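Local coordinates for adhesion and penetration protein autotransporter (Haemophilus influenzae, PDB 3SYJ) that promotes bacterial aggregation and adherence to host cells through its self-associating passenger domain, which also carries a probable serine protease, at residues A[857-871]-A[882-896]. Numbering follows the deposited sequence.
Sequences GKLSGQGTFQFTSSL and SNDAEGDYILSVRNT
Two successive coils of the parallel beta-helix meet here, near the C-terminal end of the passenger domain, with strand 862-870 pairing in parallel with strand 887-895, Q862 opposite D888 through S869 opposite N895. Backbone hydrogen bonds run along the whole pair and are straightest in the middle, where F865 N reaches I890 O at 2.9 Å and the S892 N-H points at F865 O with an N-H...O angle of 172°. F865, F867, Y889, L891 and V893 turn to the interior of the helix, where L879 packs on F865 and F867, L908 on F867 and V893, V909 on L891, and L921 on Y889; T864, Q866, I890 and S892 lie on the other face, with Q866 OE1 bonded to T819 and S892 OG to Y824. At G863, where no side chain stands on the inner face, the Y889 ring lies against the backbone and leans back toward the corner at G861, its CG anti to the carbonyl carbon (chi1 -52°). F865 CE2 lies over one face of that ring, 4.0 Å from Y889 CD1, the two planes inclined at 59°, while L859 CD2 meets Y889 CE2 at 3.9 Å. Ahead of the paired strands, S882 OG, which accepts from D884 N in an ST turn, donates to G857 O from above the carbonyl plane. At the far end two donors on OD1 fix how the N895 carboxamide is turned: S869 OG at 2.9 Å and L871 N at 2.7 Å, each in the carbonyl plane and on a lone pair.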
loop_
_atom_site.group_PDB
_atom_site.type_symbol
_atom_site.label_atom_id
_atom_site.label_comp_id
_atom_site.label_asym_id
_atom_site.label_seq_id
_atom_site.Cartn_x
_atom_site.Cartn_y
_atom_site.Cartn_z
ATOM N N GLY A 857 -18.847 15.450 10.376
ATOM C CA GLY A 857 -19.775 16.410 9.810
ATOM C C GLY A 857 -21.197 16.102 10.211
ATOM O O GLY A 857 -21.445 15.698 11.341
ATOM N N LYS A 858 -22.132 16.284 9.285
ATOM C CA LYS A 858 -23.538 16.014 9.566
ATOM C C LYS A 858 -23.963 14.598 9.189
ATOM O O LYS A 858 -23.859 14.197 8.032
ATOM C CB LYS A 858 -24.445 17.024 8.854
ATOM C CG LYS A 858 -25.934 16.696 8.972
ATOM C CD LYS A 858 -26.795 17.666 8.176
ATOM C CE LYS A 858 -26.924 19.008 8.881
ATOM N NZ LYS A 858 -27.662 20.010 8.051
ATOM N N LEU A 859 -24.433 13.846 10.179
ATOM C CA LEU A 859 -25.139 12.604 9.920
ATOM C C LEU A 859 -26.609 12.970 9.823
ATOM O O LEU A 859 -27.066 13.880 10.515
ATOM C CB LEU A 859 -24.917 11.598 11.051
ATOM C CG LEU A 859 -26.003 10.524 11.211
ATOM C CD1 LEU A 859 -25.898 9.458 10.132
ATOM C CD2 LEU A 859 -25.929 9.885 12.581
ATOM N N SER A 860 -27.347 12.282 8.958
ATOM C CA SER A 860 -28.768 12.558 8.786
ATOM C C SER A 860 -29.479 11.414 8.080
ATOM O O SER A 860 -28.844 10.549 7.473
ATOM C CB SER A 860 -28.978 13.862 8.011
ATOM O OG SER A 860 -28.441 13.772 6.703
ATOM N N GLY A 861 -30.804 11.415 8.172
ATOM C CA GLY A 861 -31.615 10.394 7.537
ATOM C C GLY A 861 -32.112 9.369 8.533
ATOM O O GLY A 861 -32.359 9.688 9.696
ATOM N N GLN A 862 -32.253 8.131 8.074
ATOM C CA GLN A 862 -32.722 7.044 8.922
ATOM C C GLN A 862 -32.141 5.705 8.466
ATOM O O GLN A 862 -31.870 5.504 7.282
ATOM C CB GLN A 862 -34.259 7.000 8.946
ATOM C CG GLN A 862 -34.914 6.356 7.730
ATOM C CD GLN A 862 -34.960 4.833 7.811
ATOM O OE1 GLN A 862 -34.812 4.245 8.887
ATOM N NE2 GLN A 862 -35.167 4.190 6.670
ATOM N N GLY A 863 -31.950 4.793 9.412
ATOM C CA GLY A 863 -31.380 3.493 9.116
ATOM C C GLY A 863 -31.022 2.733 10.378
ATOM O O GLY A 863 -31.544 3.023 11.455
ATOM N N THR A 864 -30.122 1.764 10.250
ATOM C CA THR A 864 -29.730 0.933 11.381
ATOM C C THR A 864 -28.221 0.914 11.556
ATOM O O THR A 864 -27.482 0.913 10.575
ATOM C CB THR A 864 -30.211 -0.519 11.189
ATOM O OG1 THR A 864 -31.644 -0.554 11.178
ATOM C CG2 THR A 864 -29.685 -1.420 12.308
ATOM N N PHE A 865 -27.767 0.913 12.808
ATOM C CA PHE A 865 -26.370 0.638 13.125
ATOM C C PHE A 865 -26.288 -0.661 13.927
ATOM O O PHE A 865 -26.989 -0.819 14.924
ATOM C CB PHE A 865 -25.751 1.780 13.929
ATOM C CG PHE A 865 -25.555 3.055 13.144
ATOM C CD1 PHE A 865 -24.429 3.237 12.355
ATOM C CD2 PHE A 865 -26.483 4.081 13.218
ATOM C CE1 PHE A 865 -24.243 4.414 11.645
ATOM C CE2 PHE A 865 -26.302 5.258 12.511
ATOM C CZ PHE A 865 -25.182 5.423 11.725
ATOM N N GLN A 866 -25.445 -1.591 13.485
ATOM C CA GLN A 866 -25.251 -2.860 14.186
ATOM C C GLN A 866 -23.956 -2.859 14.997
ATOM O O GLN A 866 -22.870 -2.636 14.455
ATOM C CB GLN A 866 -25.266 -4.032 13.201
ATOM C CG GLN A 866 -26.594 -4.211 12.493
ATOM C CD GLN A 866 -26.634 -5.430 11.584
ATOM O OE1 GLN A 866 -25.627 -5.822 10.998
ATOM N NE2 GLN A 866 -27.814 -6.026 11.453
ATOM N N PHE A 867 -24.084 -3.104 16.300
ATOM C CA PHE A 867 -22.958 -3.053 17.229
ATOM C C PHE A 867 -22.576 -4.437 17.737
ATOM O O PHE A 867 -23.423 -5.328 17.846
ATOM C CB PHE A 867 -23.313 -2.196 18.447
ATOM C CG PHE A 867 -23.219 -0.716 18.211
ATOM C CD1 PHE A 867 -22.214 0.029 18.806
ATOM C CD2 PHE A 867 -24.146 -0.066 17.412
ATOM C CE1 PHE A 867 -22.132 1.398 18.600
ATOM C CE2 PHE A 867 -24.065 1.300 17.199
ATOM C CZ PHE A 867 -23.060 2.031 17.794
ATOM N N THR A 868 -21.294 -4.613 18.045
ATOM C CA THR A 868 -20.862 -5.723 18.879
ATOM C C THR A 868 -20.340 -5.126 20.178
ATOM O O THR A 868 -19.927 -3.964 20.211
ATOM C CB THR A 868 -19.757 -6.581 18.219
ATOM O OG1 THR A 868 -18.555 -5.815 18.088
ATOM C CG2 THR A 868 -20.199 -7.084 16.849
ATOM N N SER A 869 -20.358 -5.914 21.248
ATOM C CA SER A 869 -19.896 -5.425 22.541
ATOM C C SER A 869 -19.466 -6.542 23.487
ATOM O O SER A 869 -19.800 -7.710 23.289
ATOM C CB SER A 869 -20.995 -4.600 23.210
ATOM O OG SER A 869 -22.047 -5.440 23.661
ATOM N N SER A 870 -18.713 -6.154 24.513
ATOM C CA SER A 870 -18.407 -7.019 25.643
ATOM C C SER A 870 -18.738 -6.271 26.920
ATOM O O SER A 870 -17.900 -5.546 27.452
ATOM C CB SER A 870 -16.932 -7.421 25.659
ATOM O OG SER A 870 -16.636 -8.186 26.817
ATOM N N LEU A 871 -19.965 -6.438 27.404
ATOM C CA LEU A 871 -20.406 -5.750 28.611
ATOM C C LEU A 871 -19.518 -6.107 29.793
ATOM O O LEU A 871 -19.384 -5.321 30.733
ATOM C CB LEU A 871 -21.874 -6.069 28.920
ATOM C CG LEU A 871 -22.910 -5.284 28.106
ATOM C CD1 LEU A 871 -24.324 -5.769 28.388
ATOM C CD2 LEU A 871 -22.795 -3.792 28.390
ATOM N N SER A 882 -21.181 14.394 15.825
ATOM C CA SER A 882 -20.982 15.802 16.136
ATOM C C SER A 882 -22.301 16.437 16.561
ATOM O O SER A 882 -23.313 15.752 16.704
ATOM C CB SER A 882 -20.436 16.538 14.917
ATOM O OG SER A 882 -21.460 16.719 13.951
ATOM N N ASN A 883 -22.289 17.749 16.751
ATOM C CA ASN A 883 -23.505 18.473 17.092
ATOM C C ASN A 883 -24.525 18.463 15.961
ATOM O O ASN A 883 -25.723 18.619 16.196
ATOM C CB ASN A 883 -23.179 19.911 17.490
ATOM C CG ASN A 883 -22.876 20.047 18.971
ATOM O OD1 ASN A 883 -21.916 20.713 19.365
ATOM N ND2 ASN A 883 -23.696 19.407 19.803
ATOM N N ASP A 884 -24.044 18.273 14.736
ATOM C CA ASP A 884 -24.907 18.289 13.557
ATOM C C ASP A 884 -25.736 17.017 13.372
ATOM O O ASP A 884 -26.722 17.021 12.636
ATOM C CB ASP A 884 -24.093 18.569 12.293
ATOM C CG ASP A 884 -23.991 20.050 11.980
ATOM O OD1 ASP A 884 -23.655 20.395 10.824
ATOM O OD2 ASP A 884 -24.253 20.868 12.890
ATOM N N ALA A 885 -25.344 15.933 14.030
ATOM C CA ALA A 885 -26.077 14.677 13.907
ATOM C C ALA A 885 -27.586 14.860 14.127
ATOM O O ALA A 885 -28.008 15.737 14.882
ATOM C CB ALA A 885 -25.518 13.645 14.864
ATOM N N GLU A 886 -28.387 14.032 13.459
ATOM C CA GLU A 886 -29.845 14.088 13.563
ATOM C C GLU A 886 -30.467 12.942 12.777
ATOM O O GLU A 886 -29.799 12.319 11.955
ATOM C CB GLU A 886 -30.373 15.424 13.038
ATOM C CG GLU A 886 -30.289 15.586 11.525
ATOM C CD GLU A 886 -30.582 17.008 11.066
ATOM O OE1 GLU A 886 -30.769 17.887 11.936
ATOM O OE2 GLU A 886 -30.622 17.251 9.839
ATOM N N GLY A 887 -31.742 12.661 13.026
ATOM C CA GLY A 887 -32.432 11.586 12.329
ATOM C C GLY A 887 -32.936 10.488 13.248
ATOM O O GLY A 887 -32.759 10.556 14.462
ATOM N N ASP A 888 -33.570 9.474 12.664
ATOM C CA ASP A 888 -34.100 8.346 13.431
ATOM C C ASP A 888 -33.380 7.041 13.108
ATOM O O ASP A 888 -33.384 6.581 11.966
ATOM C CB ASP A 888 -35.601 8.178 13.188
ATOM C CG ASP A 888 -36.440 9.063 14.090
ATOM O OD1 ASP A 888 -37.430 8.551 14.659
ATOM O OD2 ASP A 888 -36.108 10.261 14.239
ATOM N N TYR A 889 -32.782 6.430 14.122
ATOM C CA TYR A 889 -31.979 5.238 13.893
ATOM C C TYR A 889 -32.280 4.105 14.862
ATOM O O TYR A 889 -32.743 4.325 15.980
ATOM C CB TYR A 889 -30.495 5.598 13.927
ATOM C CG TYR A 889 -30.172 6.748 13.006
ATOM C CD1 TYR A 889 -30.035 6.545 11.639
ATOM C CD2 TYR A 889 -30.033 8.040 13.496
ATOM C CE1 TYR A 889 -29.753 7.588 10.786
ATOM C CE2 TYR A 889 -29.751 9.094 12.652
ATOM C CZ TYR A 889 -29.611 8.861 11.296
ATOM O OH TYR A 889 -29.332 9.901 10.444
ATOM N N ILE A 890 -32.032 2.887 14.404
ATOM C CA ILE A 890 -32.185 1.711 15.240
ATOM C C ILE A 890 -30.805 1.215 15.630
ATOM O O ILE A 890 -29.898 1.159 14.800
ATOM C CB ILE A 890 -32.948 0.599 14.510
ATOM C CG1 ILE A 890 -34.419 0.987 14.357
ATOM C CG2 ILE A 890 -32.813 -0.721 15.255
ATOM C CD1 ILE A 890 -35.241 -0.009 13.570
ATOM N N LEU A 891 -30.645 0.886 16.907
ATOM C CA LEU A 891 -29.402 0.316 17.402
ATOM C C LEU A 891 -29.594 -1.158 17.699
ATOM O O LEU A 891 -30.471 -1.536 18.469
ATOM C CB LEU A 891 -28.930 1.044 18.661
ATOM C CG LEU A 891 -27.890 2.147 18.467
ATOM C CD1 LEU A 891 -28.288 3.066 17.328
ATOM C CD2 LEU A 891 -27.687 2.932 19.754
ATOM N N SER A 892 -28.772 -1.991 17.077
ATOM C CA SER A 892 -28.814 -3.419 17.330
ATOM C C SER A 892 -27.488 -3.833 17.943
ATOM O O SER A 892 -26.426 -3.466 17.446
ATOM C CB SER A 892 -29.068 -4.184 16.035
ATOM O OG SER A 892 -29.408 -5.528 16.313
ATOM N N VAL A 893 -27.546 -4.587 19.034
ATOM C CA VAL A 893 -26.331 -4.930 19.763
ATOM C C VAL A 893 -26.177 -6.431 19.949
ATOM O O VAL A 893 -27.112 -7.110 20.385
ATOM C CB VAL A 893 -26.284 -4.251 21.150
ATOM C CG1 VAL A 893 -25.056 -4.712 21.925
ATOM C CG2 VAL A 893 -26.298 -2.740 21.004
ATOM N N ARG A 894 -24.998 -6.940 19.595
ATOM C CA ARG A 894 -24.629 -8.323 19.881
ATOM C C ARG A 894 -23.497 -8.365 20.893
ATOM O O ARG A 894 -22.417 -7.833 20.659
ATOM C CB ARG A 894 -24.268 -9.085 18.603
ATOM C CG ARG A 894 -25.476 -9.481 17.767
ATOM C CD ARG A 894 -25.094 -10.364 16.594
ATOM N NE ARG A 894 -26.141 -10.359 15.578
ATOM C CZ ARG A 894 -27.122 -11.248 15.508
ATOM N NH1 ARG A 894 -27.182 -12.247 16.384
ATOM N NH2 ARG A 894 -28.035 -11.143 14.552
ATOM N N ASN A 895 -23.738 -8.985 22.051
ATOM C CA ASN A 895 -22.830 -8.977 23.196
ATOM C C ASN A 895 -22.290 -10.320 23.464
ATOM O O ASN A 895 -22.978 -11.288 23.319
ATOM C CB ASN A 895 -23.550 -8.508 24.480
ATOM C CG ASN A 895 -22.606 -8.320 25.683
ATOM O OD1 ASN A 895 -21.858 -7.388 25.735
ATOM N ND2 ASN A 895 -22.697 -9.194 26.658
ATOM N N THR A 896 -21.041 -10.358 23.882
ATOM C CA THR A 896 -20.392 -11.543 24.366
ATOM C C THR A 896 -19.619 -11.123 25.572
ATOM O O THR A 896 -19.553 -9.972 25.848
ATOM C CB THR A 896 -19.418 -12.090 23.350
ATOM O OG1 THR A 896 -18.553 -11.063 22.887
ATOM C CG2 THR A 896 -20.151 -12.694 22.195
HETATM O O HOH W 1 -22.119 13.677 13.052
#